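Local coordinates for protein threonine synthase (Brucella melitensis bv. 1, PDB 4F4F) that probably catalyses the pyridoxal-phosphate-dependent conversion of O-phospho-L-homoserine and water to L-threonine and phosphate, the last step of threonine biosynthesis, at residues G32-Y40 with N320-R331; L205-F215 with N453-R463. All blocks are in the same frame, centred on the assembly; numbering follows the deposited sequence.

How the contacts relate
From the N terminus the chain first runs through the small two-stranded antiparallel sheet of strands 8-10 and 35-37; helix 321-328, some 280 residues on, returns to strand 35-37 and closes contact 1. Inside that loop the chain builds four strands of the five-stranded parallel sheet, and helices 199-211 and 213-219 beside them; the fifth strand, 449-452, comes later, just before helix 455-465. That helix meets the earlier two in contact 2, so the two loops cross rather than nest. Contact 1 ties the N-terminal region to the cofactor-binding part of the enzyme; contact 2 ties the C-terminal helix to the five-stranded sheet domain. Their centres lie 31 Å apart, and their nearest atoms about 13 Å.

Contact 1 of 2, residues G32-Y40 with N320-R331; sequences GGLYLPQEY and NFERLLFEAHGR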
loop_
_atom_site.group_PDB
_atom_site.type_symbol
_atom_site.label_atom_id
_atom_site.label_comp_id
_atom_site.label_asym_id
_atom_site.label_seq_id
_atom_site.Cartn_x
_atom_site.Cartn_y
_atom_site.Cartn_z
ATOM N N GLY A 32 -4.729 -20.372 -0.752
ATOM C CA GLY A 32 -4.494 -19.524 0.378
ATOM C C GLY A 32 -3.267 -18.637 0.284
ATOM O O GLY A 32 -3.050 -17.814 1.150
ATOM N N GLY A 33 -2.462 -18.798 -0.759
ATOM C CA GLY A 33 -1.320 -17.971 -0.974
ATOM C C GLY A 33 -1.544 -16.696 -1.745
ATOM O O GLY A 33 -2.681 -16.320 -2.058
ATOM N N LEU A 34 -0.422 -16.052 -2.052
ATOM C CA LEU A 34 -0.396 -14.765 -2.686
ATOM C C LEU A 34 0.270 -14.904 -4.043
ATOM O O LEU A 34 1.240 -15.648 -4.195
ATOM C CB LEU A 34 0.375 -13.774 -1.827
ATOM C CG LEU A 34 -0.141 -13.584 -0.391
ATOM C CD1 LEU A 34 0.818 -12.673 0.383
ATOM C CD2 LEU A 34 -1.535 -13.021 -0.443
ATOM N N TYR A 35 -0.258 -14.179 -5.024
ATOM C CA TYR A 35 0.312 -14.225 -6.375
ATOM C C TYR A 35 1.568 -13.374 -6.571
ATOM O O TYR A 35 1.649 -12.243 -6.101
ATOM C CB TYR A 35 -0.766 -13.876 -7.420
ATOM C CG TYR A 35 -1.613 -15.067 -7.753
ATOM C CD1 TYR A 35 -1.073 -16.117 -8.462
ATOM C CD2 TYR A 35 -2.944 -15.160 -7.365
ATOM C CE1 TYR A 35 -1.794 -17.235 -8.769
ATOM C CE2 TYR A 35 -3.710 -16.278 -7.695
ATOM C CZ TYR A 35 -3.133 -17.313 -8.418
ATOM O OH TYR A 35 -3.838 -18.470 -8.777
ATOM N N LEU A 36 2.537 -13.947 -7.283
ATOM C CA LEU A 36 3.767 -13.267 -7.664
ATOM C C LEU A 36 4.119 -13.599 -9.100
ATOM O O LEU A 36 3.750 -14.655 -9.593
ATOM C CB LEU A 36 4.938 -13.708 -6.792
ATOM C CG LEU A 36 5.026 -13.190 -5.374
ATOM C CD1 LEU A 36 6.105 -13.996 -4.602
ATOM C CD2 LEU A 36 5.318 -11.691 -5.375
ATOM N N PRO A 37 4.856 -12.697 -9.779
ATOM C CA PRO A 37 5.299 -13.011 -11.111
ATOM C C PRO A 37 6.115 -14.279 -11.179
ATOM O O PRO A 37 6.912 -14.525 -10.309
ATOM C CB PRO A 37 6.151 -11.807 -11.535
ATOM C CG PRO A 37 6.008 -10.816 -10.513
ATOM C CD PRO A 37 5.198 -11.322 -9.375
ATOM N N GLN A 38 5.889 -15.078 -12.224
ATOM C CA GLN A 38 6.638 -16.301 -12.418
ATOM C C GLN A 38 8.117 -15.960 -12.660
ATOM O O GLN A 38 9.009 -16.729 -12.315
ATOM C CB GLN A 38 6.070 -17.019 -13.616
ATOM C CG GLN A 38 6.708 -18.363 -13.910
ATOM C CD GLN A 38 6.090 -18.986 -15.118
ATOM O OE1 GLN A 38 6.412 -18.628 -16.255
ATOM N NE2 GLN A 38 5.224 -19.931 -14.894
ATOM N N GLU A 39 8.346 -14.820 -13.305
ATOM C CA GLU A 39 9.678 -14.247 -13.420
ATOM C C GLU A 39 9.570 -12.746 -13.396
ATOM O O GLU A 39 8.511 -12.178 -13.709
ATOM C CB GLU A 39 10.355 -14.645 -14.723
ATOM C CG GLU A 39 9.583 -14.231 -15.949
ATOM C CD GLU A 39 9.016 -15.423 -16.678
ATOM O OE1 GLU A 39 8.935 -15.313 -17.923
ATOM O OE2 GLU A 39 8.695 -16.468 -16.038
ATOM N N TYR A 40 10.667 -12.098 -13.028
ATOM C CA TYR A 40 10.686 -10.654 -12.982
ATOM C C TYR A 40 11.194 -10.069 -14.294
ATOM O O TYR A 40 12.222 -10.487 -14.818
ATOM C CB TYR A 40 11.512 -10.153 -11.814
ATOM C CG TYR A 40 10.802 -10.399 -10.524
ATOM C CD1 TYR A 40 9.707 -9.641 -10.154
ATOM C CD2 TYR A 40 11.161 -11.467 -9.718
ATOM C CE1 TYR A 40 9.045 -9.884 -8.978
ATOM C CE2 TYR A 40 10.485 -11.719 -8.542
ATOM C CZ TYR A 40 9.441 -10.936 -8.183
ATOM O OH TYR A 40 8.800 -11.267 -7.032
ATOM N N ASN A 320 1.892 -9.000 3.547
ATOM C CA ASN A 320 2.696 -9.346 2.378
ATOM C C ASN A 320 4.068 -9.913 2.683
ATOM O O ASN A 320 4.828 -10.217 1.773
ATOM C CB ASN A 320 2.842 -8.129 1.492
ATOM C CG ASN A 320 1.533 -7.744 0.854
ATOM O OD1 ASN A 320 1.009 -8.497 0.068
ATOM N ND2 ASN A 320 0.984 -6.601 1.221
ATOM N N PHE A 321 4.390 -10.066 3.969
ATOM C CA PHE A 321 5.702 -10.670 4.330
ATOM C C PHE A 321 5.880 -12.059 3.690
ATOM O O PHE A 321 6.982 -12.435 3.298
ATOM C CB PHE A 321 5.834 -10.753 5.846
ATOM C CG PHE A 321 7.196 -11.166 6.327
ATOM C CD1 PHE A 321 8.323 -10.447 5.981
ATOM C CD2 PHE A 321 7.332 -12.254 7.164
ATOM C CE1 PHE A 321 9.580 -10.824 6.452
ATOM C CE2 PHE A 321 8.576 -12.644 7.610
ATOM C CZ PHE A 321 9.699 -11.923 7.267
ATOM N N GLU A 322 4.775 -12.780 3.550
ATOM C CA GLU A 322 4.744 -14.080 2.877
ATOM C C GLU A 322 5.342 -14.046 1.481
ATOM O O GLU A 322 5.961 -15.029 1.078
ATOM C CB GLU A 322 3.301 -14.651 2.833
ATOM C CG GLU A 322 3.163 -15.971 2.074
ATOM C CD GLU A 322 1.768 -16.575 2.136
ATOM O OE1 GLU A 322 0.934 -16.121 2.955
ATOM O OE2 GLU A 322 1.534 -17.528 1.386
ATOM N N ARG A 323 5.198 -12.931 0.758
ATOM C CA ARG A 323 5.794 -12.844 -0.563
ATOM C C ARG A 323 7.319 -12.891 -0.430
ATOM O O ARG A 323 8.003 -13.623 -1.187
ATOM C CB ARG A 323 5.322 -11.605 -1.324
ATOM C CG ARG A 323 3.955 -11.745 -1.927
ATOM C CD ARG A 323 3.489 -10.453 -2.600
ATOM N NE ARG A 323 2.421 -10.697 -3.574
ATOM C CZ ARG A 323 1.133 -10.436 -3.385
ATOM N NH1 ARG A 323 0.669 -9.898 -2.258
ATOM N NH2 ARG A 323 0.257 -10.716 -4.325
ATOM N N LEU A 324 7.867 -12.182 0.555
ATOM C CA LEU A 324 9.315 -12.250 0.734
ATOM C C LEU A 324 9.749 -13.625 1.232
ATOM O O LEU A 324 10.807 -14.136 0.804
ATOM C CB LEU A 324 9.856 -11.154 1.655
ATOM C CG LEU A 324 11.369 -11.194 1.990
ATOM C CD1 LEU A 324 12.227 -11.108 0.727
ATOM C CD2 LEU A 324 11.726 -10.087 2.957
ATOM N N LEU A 325 8.984 -14.213 2.157
ATOM C CA LEU A 325 9.300 -15.556 2.622
ATOM C C LEU A 325 9.470 -16.533 1.450
ATOM O O LEU A 325 10.373 -17.356 1.440
ATOM C CB LEU A 325 8.215 -16.086 3.572
ATOM C CG LEU A 325 8.178 -15.481 4.968
ATOM C CD1 LEU A 325 6.986 -16.000 5.790
ATOM C CD2 LEU A 325 9.482 -15.763 5.718
ATOM N N PHE A 326 8.553 -16.475 0.494
ATOM C CA PHE A 326 8.578 -17.358 -0.686
ATOM C C PHE A 326 9.888 -17.161 -1.436
ATOM O O PHE A 326 10.581 -18.136 -1.735
ATOM C CB PHE A 326 7.379 -17.032 -1.591
ATOM C CG PHE A 326 7.192 -17.933 -2.775
ATOM C CD1 PHE A 326 7.017 -19.295 -2.619
ATOM C CD2 PHE A 326 7.116 -17.400 -4.066
ATOM C CE1 PHE A 326 6.781 -20.116 -3.730
ATOM C CE2 PHE A 326 6.874 -18.201 -5.166
ATOM C CZ PHE A 326 6.714 -19.566 -5.002
ATOM N N GLU A 327 10.247 -15.911 -1.704
ATOM C CA GLU A 327 11.477 -15.635 -2.448
ATOM C C GLU A 327 12.725 -16.092 -1.670
ATOM O O GLU A 327 13.651 -16.691 -2.240
ATOM C CB GLU A 327 11.569 -14.135 -2.782
ATOM C CG GLU A 327 10.409 -13.611 -3.617
ATOM C CD GLU A 327 10.447 -14.052 -5.044
ATOM O OE1 GLU A 327 11.270 -14.958 -5.399
ATOM O OE2 GLU A 327 9.617 -13.526 -5.813
ATOM N N ALA A 328 12.728 -15.825 -0.367
ATOM C CA ALA A 328 13.850 -16.139 0.497
ATOM C C ALA A 328 14.103 -17.664 0.620
ATOM O O ALA A 328 15.256 -18.081 0.819
ATOM C CB ALA A 328 13.674 -15.499 1.855
ATOM N N HIS A 329 13.038 -18.471 0.462
ATOM C CA HIS A 329 13.136 -19.934 0.522
ATOM C C HIS A 329 13.374 -20.524 -0.838
ATOM O O HIS A 329 13.142 -21.703 -1.061
ATOM C CB HIS A 329 11.864 -20.527 1.149
ATOM C CG HIS A 329 11.748 -20.275 2.638
ATOM N ND1 HIS A 329 11.405 -19.068 3.146
ATOM C CD2 HIS A 329 11.959 -21.111 3.727
ATOM C CE1 HIS A 329 11.404 -19.131 4.491
ATOM N NE2 HIS A 329 11.764 -20.374 4.853
ATOM N N GLY A 330 13.767 -19.690 -1.783
ATOM C CA GLY A 330 13.970 -20.134 -3.143
ATOM C C GLY A 330 12.715 -20.696 -3.780
ATOM O O GLY A 330 12.782 -21.636 -4.546
ATOM N N ARG A 331 11.590 -20.076 -3.478
ATOM C CA ARG A 331 10.282 -20.422 -4.008
ATOM C C ARG A 331 9.873 -21.865 -3.669
ATOM O O ARG A 331 9.187 -22.545 -4.431
ATOM C CB ARG A 331 10.221 -20.068 -5.494
ATOM C CG ARG A 331 10.343 -18.567 -5.746
ATOM C CD ARG A 331 9.807 -18.176 -7.110
ATOM N NE ARG A 331 9.567 -16.751 -7.209
ATOM C CZ ARG A 331 8.806 -16.166 -8.140
ATOM N NH1 ARG A 331 8.199 -16.871 -9.085
ATOM N NH2 ARG A 331 8.648 -14.845 -8.136
HETATM O O HOH W 1 -1.642 -15.557 1.931
HETATM O O HOH W 2 9.240 -18.961 -10.736
#
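Strand 35-37, paired with strand 8-10 in a small antiparallel sheet, and Leu34 just before it pack on helix 321-328 of the pyridoxal-phosphate-dependent part of the fold, where two arginines grip the strand's carbonyl oxygens. Arg323 binds Tyr35 O side-on through NE and NH2, with NH2 at 2.7 Å; NH2 lies on a lone pair in the carbonyl plane, whereas NE sits above that plane. Leu34 CB covers one face of this guanidinium, 3.8 Å from Arg323 CZ, and Leu36 CD2 lies at its edge. The arginine chain runs extended from CG to NE (chi2 176°), which carries its methylenes across Leu36, with Leu36 CD2 3.5 Å from Arg323 CD. The other methyl, Leu36 CD1, meets the ring edge of Phe326 at CD2, 3.6 Å away.

Helix 321-328 ends in a Schellman motif with Gly330 as C-prime residue, and Arg331 just beyond it turns back to the strand. Its NH1 and NH2 grip Pro37 O end-on, NH2 at 2.8 Å and nearly in line with the C=O bond. NE and NH2 of the same guanidinium also hold the Glu327 carboxylate, a salt bridge of 2.8 Å between Arg331 NH2 and Glu327 OE2. Tyr40 OH donates to Glu327 OE2 at 2.7 Å, from the opposite face of the carboxylate plane, so two donors fix that oxygen. At the other end of the helix a water bridges Gly32 O and Glu322 OE1, while Glu322 OE2 pairs with Arg12 and Thr11. The side chain of Asn320, whose ND2 bonds to Ser226 O and Asn261 O, lies about 6 Å from the bound pyridoxal phosphate.

Contact 2 of 2, residues L205-F215 with N453-R463; sequences LVKGMFNDLEF and NELKIVEEYVR
Helices 205-211 and 455-463 cross at -68° with axes 10.0 Å apart, the backbones nearest at the CA atoms of Leu205 and Leu455, 5.7 Å apart. Leu205 reaches over the start of the second helix, its CD2 3.5 Å from Leu455 N and its CD1 beside Asn453 OD1. One turn on, Met209 packs against three side chains of helix 455-463: its CG meets Leu455 CD1 at 3.7 Å and Glu459 CG, and the bend at chi3 (-85°) brings CE against Val458 CG1. Leu455 also uses both methyls against the bare backbone of Gly208. Both helices belong to the layered alpha/beta domain around the parallel sheet, and Leu205 and Val458 both rest on Ile195 and Leu168. Past the first helix, Asp212 N-caps the next, its OD1 accepting from Phe215 N. The Phe215 ring lies nearly parallel to the Glu459 carboxylate, the planes 6° apart, with Glu459 CG over its face in a CH-pi contact 3.7 Å from the centroid. Asp212 OD2 and Glu459 OE2 are 2.9 Å apart, a like-charge approach that may mean one is protonated. Arg463 NH2 stands at the edge of the Phe215 ring and forms a long salt bridge, 3.8 Å, with Glu214 OE1.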
loop_
_atom_site.group_PDB
_atom_site.type_symbol
_atom_site.label_atom_id
_atom_site.label_comp_id
_atom_site.label_asym_id
_atom_site.label_seq_id
_atom_site.Cartn_x
_atom_site.Cartn_y
_atom_site.Cartn_z
ATOM N N LEU A 205 -18.545 -7.812 9.571
ATOM C CA LEU A 205 -19.586 -7.747 8.562
ATOM C C LEU A 205 -19.022 -8.003 7.174
ATOM O O LEU A 205 -19.664 -8.649 6.341
ATOM C CB LEU A 205 -20.292 -6.397 8.595
ATOM C CG LEU A 205 -21.072 -6.114 9.885
ATOM C CD1 LEU A 205 -21.235 -4.607 10.020
ATOM C CD2 LEU A 205 -22.423 -6.825 9.882
ATOM N N VAL A 206 -17.846 -7.462 6.901
ATOM C CA VAL A 206 -17.226 -7.688 5.603
ATOM C C VAL A 206 -16.868 -9.158 5.418
ATOM O O VAL A 206 -17.119 -9.729 4.338
ATOM C CB VAL A 206 -16.026 -6.752 5.351
ATOM C CG1 VAL A 206 -15.241 -7.198 4.107
ATOM C CG2 VAL A 206 -16.508 -5.306 5.184
ATOM N N LYS A 207 -16.284 -9.756 6.459
ATOM C CA LYS A 207 -15.905 -11.180 6.436
ATOM C C LYS A 207 -17.182 -12.011 6.263
ATOM O O LYS A 207 -17.196 -12.971 5.505
ATOM C CB LYS A 207 -15.152 -11.577 7.717
ATOM N N GLY A 208 -18.254 -11.603 6.945
ATOM C CA GLY A 208 -19.588 -12.191 6.790
ATOM C C GLY A 208 -20.061 -12.215 5.336
ATOM O O GLY A 208 -20.491 -13.266 4.834
ATOM N N MET A 209 -19.972 -11.078 4.654
ATOM C CA MET A 209 -20.406 -10.996 3.263
ATOM C C MET A 209 -19.554 -11.906 2.395
ATOM O O MET A 209 -20.087 -12.602 1.529
ATOM C CB MET A 209 -20.333 -9.555 2.733
ATOM C CG MET A 209 -21.452 -8.662 3.283
ATOM S SD MET A 209 -21.481 -6.965 2.649
ATOM C CE MET A 209 -20.325 -6.192 3.767
ATOM N N PHE A 210 -18.239 -11.905 2.626
ATOM C CA PHE A 210 -17.353 -12.755 1.818
ATOM C C PHE A 210 -17.541 -14.249 2.043
ATOM O O PHE A 210 -17.286 -15.033 1.137
ATOM C CB PHE A 210 -15.886 -12.336 1.922
ATOM C CG PHE A 210 -15.560 -11.189 1.025
ATOM C CD1 PHE A 210 -15.377 -11.393 -0.332
ATOM C CD2 PHE A 210 -15.517 -9.913 1.510
ATOM C CE1 PHE A 210 -15.118 -10.324 -1.177
ATOM C CE2 PHE A 210 -15.259 -8.835 0.678
ATOM C CZ PHE A 210 -15.060 -9.039 -0.670
ATOM N N ASN A 211 -18.026 -14.626 3.224
ATOM C CA ASN A 211 -18.373 -16.013 3.528
ATOM C C ASN A 211 -19.703 -16.450 2.949
ATOM O O ASN A 211 -19.998 -17.629 2.898
ATOM C CB ASN A 211 -18.421 -16.220 5.037
ATOM C CG ASN A 211 -17.053 -16.134 5.670
ATOM O OD1 ASN A 211 -16.043 -16.400 5.025
ATOM N ND2 ASN A 211 -17.015 -15.755 6.940
ATOM N N ASP A 212 -20.540 -15.495 2.583
ATOM C CA ASP A 212 -21.830 -15.797 2.018
ATOM C C ASP A 212 -21.613 -15.933 0.508
ATOM O O ASP A 212 -21.577 -14.939 -0.238
ATOM C CB ASP A 212 -22.823 -14.698 2.373
ATOM C CG ASP A 212 -24.210 -14.999 1.909
ATOM O OD1 ASP A 212 -24.385 -15.905 1.059
ATOM O OD2 ASP A 212 -25.113 -14.289 2.351
ATOM N N LEU A 213 -21.439 -17.174 0.064
ATOM C CA LEU A 213 -21.008 -17.423 -1.304
ATOM C C LEU A 213 -22.079 -17.062 -2.341
ATOM O O LEU A 213 -21.743 -16.517 -3.397
ATOM C CB LEU A 213 -20.484 -18.850 -1.457
ATOM C CG LEU A 213 -19.242 -19.131 -0.598
ATOM C CD1 LEU A 213 -18.721 -20.529 -0.883
ATOM C CD2 LEU A 213 -18.150 -18.086 -0.833
ATOM N N GLU A 214 -23.348 -17.295 -2.023
ATOM C CA GLU A 214 -24.451 -16.893 -2.909
ATOM C C GLU A 214 -24.464 -15.368 -3.104
ATOM O O GLU A 214 -24.629 -14.848 -4.224
ATOM C CB GLU A 214 -25.793 -17.373 -2.327
ATOM C CG GLU A 214 -27.045 -17.050 -3.160
ATOM C CD GLU A 214 -27.666 -15.668 -2.871
ATOM O OE1 GLU A 214 -27.575 -15.155 -1.725
ATOM O OE2 GLU A 214 -28.253 -15.075 -3.808
ATOM N N PHE A 215 -24.297 -14.664 -1.996
ATOM C CA PHE A 215 -24.264 -13.205 -2.005
ATOM C C PHE A 215 -23.104 -12.688 -2.854
ATOM O O PHE A 215 -23.296 -11.826 -3.701
ATOM C CB PHE A 215 -24.169 -12.680 -0.575
ATOM C CG PHE A 215 -24.114 -11.190 -0.482
ATOM C CD1 PHE A 215 -25.271 -10.434 -0.594
ATOM C CD2 PHE A 215 -22.917 -10.545 -0.283
ATOM C CE1 PHE A 215 -25.227 -9.056 -0.521
ATOM C CE2 PHE A 215 -22.865 -9.156 -0.190
ATOM C CZ PHE A 215 -24.015 -8.415 -0.325
ATOM N N ASN A 453 -25.466 -2.791 13.056
ATOM C CA ASN A 453 -24.405 -3.783 12.891
ATOM C C ASN A 453 -25.034 -5.187 12.737
ATOM O O ASN A 453 -25.101 -5.952 13.682
ATOM C CB ASN A 453 -23.482 -3.689 14.109
ATOM C CG ASN A 453 -22.452 -4.799 14.182
ATOM O OD1 ASN A 453 -22.068 -5.398 13.159
ATOM N ND2 ASN A 453 -21.968 -5.057 15.402
ATOM N N GLU A 454 -25.589 -5.452 11.563
ATOM C CA GLU A 454 -26.298 -6.721 11.281
ATOM C C GLU A 454 -26.019 -7.077 9.831
ATOM O O GLU A 454 -26.212 -6.236 8.932
ATOM C CB GLU A 454 -27.812 -6.605 11.506
ATOM C CG GLU A 454 -28.169 -6.167 12.930
ATOM C CD GLU A 454 -29.655 -5.942 13.201
ATOM O OE1 GLU A 454 -30.503 -6.675 12.636
ATOM O OE2 GLU A 454 -29.963 -5.042 14.028
ATOM N N LEU A 455 -25.607 -8.318 9.607
ATOM C CA LEU A 455 -25.214 -8.754 8.276
ATOM C C LEU A 455 -26.315 -8.597 7.222
ATOM O O LEU A 455 -26.023 -8.111 6.138
ATOM C CB LEU A 455 -24.680 -10.198 8.288
ATOM C CG LEU A 455 -24.263 -10.766 6.927
ATOM C CD1 LEU A 455 -23.225 -9.873 6.259
ATOM C CD2 LEU A 455 -23.741 -12.188 7.107
ATOM N N LYS A 456 -27.553 -8.986 7.548
ATOM C CA LYS A 456 -28.692 -8.873 6.608
ATOM C C LYS A 456 -29.036 -7.419 6.222
ATOM O O LYS A 456 -29.432 -7.144 5.085
ATOM C CB LYS A 456 -29.973 -9.554 7.184
ATOM N N ILE A 457 -28.936 -6.491 7.173
ATOM C CA ILE A 457 -29.189 -5.076 6.877
ATOM C C ILE A 457 -28.152 -4.563 5.843
ATOM O O ILE A 457 -28.519 -3.945 4.845
ATOM C CB ILE A 457 -29.175 -4.206 8.167
ATOM C CG1 ILE A 457 -30.391 -4.549 9.055
ATOM C CG2 ILE A 457 -29.124 -2.717 7.817
ATOM C CD1 ILE A 457 -30.436 -3.815 10.402
ATOM N N VAL A 458 -26.870 -4.851 6.076
ATOM C CA VAL A 458 -25.805 -4.386 5.186
ATOM C C VAL A 458 -25.956 -5.071 3.811
ATOM O O VAL A 458 -25.850 -4.409 2.772
ATOM C CB VAL A 458 -24.396 -4.604 5.795
ATOM C CG1 VAL A 458 -23.317 -4.231 4.792
ATOM C CG2 VAL A 458 -24.218 -3.786 7.074
ATOM N N GLU A 459 -26.270 -6.373 3.799
ATOM C CA GLU A 459 -26.355 -7.069 2.512
ATOM C C GLU A 459 -27.506 -6.498 1.707
ATOM O O GLU A 459 -27.381 -6.331 0.500
ATOM C CB GLU A 459 -26.551 -8.580 2.675
ATOM C CG GLU A 459 -25.281 -9.326 3.037
ATOM C CD GLU A 459 -25.472 -10.834 3.088
ATOM O OE1 GLU A 459 -26.626 -11.282 2.969
ATOM O OE2 GLU A 459 -24.474 -11.578 3.223
ATOM N N GLU A 460 -28.630 -6.210 2.370
ATOM C CA GLU A 460 -29.805 -5.630 1.681
ATOM C C GLU A 460 -29.455 -4.257 1.080
ATOM O O GLU A 460 -29.857 -3.925 -0.039
ATOM C CB GLU A 460 -31.053 -5.531 2.613
ATOM N N TYR A 461 -28.721 -3.449 1.826
ATOM C CA TYR A 461 -28.315 -2.133 1.303
ATOM C C TYR A 461 -27.450 -2.331 0.066
ATOM O O TYR A 461 -27.681 -1.712 -0.973
ATOM C CB TYR A 461 -27.599 -1.249 2.366
ATOM C CG TYR A 461 -27.240 0.108 1.804
ATOM C CD1 TYR A 461 -26.131 0.249 0.968
ATOM C CD2 TYR A 461 -28.027 1.249 2.056
ATOM C CE1 TYR A 461 -25.821 1.467 0.383
ATOM C CE2 TYR A 461 -27.692 2.485 1.492
ATOM C CZ TYR A 461 -26.597 2.583 0.654
ATOM O OH TYR A 461 -26.219 3.778 0.052
ATOM N N VAL A 462 -26.488 -3.233 0.151
ATOM C CA VAL A 462 -25.592 -3.451 -0.976
ATOM C C VAL A 462 -26.353 -3.991 -2.197
ATOM O O VAL A 462 -26.156 -3.515 -3.308
ATOM C CB VAL A 462 -24.437 -4.409 -0.602
ATOM C CG1 VAL A 462 -23.718 -4.898 -1.858
ATOM C CG2 VAL A 462 -23.475 -3.731 0.362
ATOM N N ARG A 463 -27.229 -4.969 -1.957
ATOM C CA ARG A 463 -28.047 -5.581 -2.998
ATOM C C ARG A 463 -28.897 -4.521 -3.691
ATOM O O ARG A 463 -28.961 -4.479 -4.912
ATOM C CB ARG A 463 -28.895 -6.691 -2.366
ATOM C CG ARG A 463 -29.801 -7.481 -3.289
ATOM C CD ARG A 463 -30.574 -8.554 -2.498
ATOM N NE ARG A 463 -29.784 -9.786 -2.393
ATOM C CZ ARG A 463 -29.334 -10.357 -1.271
ATOM N NH1 ARG A 463 -29.608 -9.864 -0.075
ATOM N NH2 ARG A 463 -28.606 -11.471 -1.369
#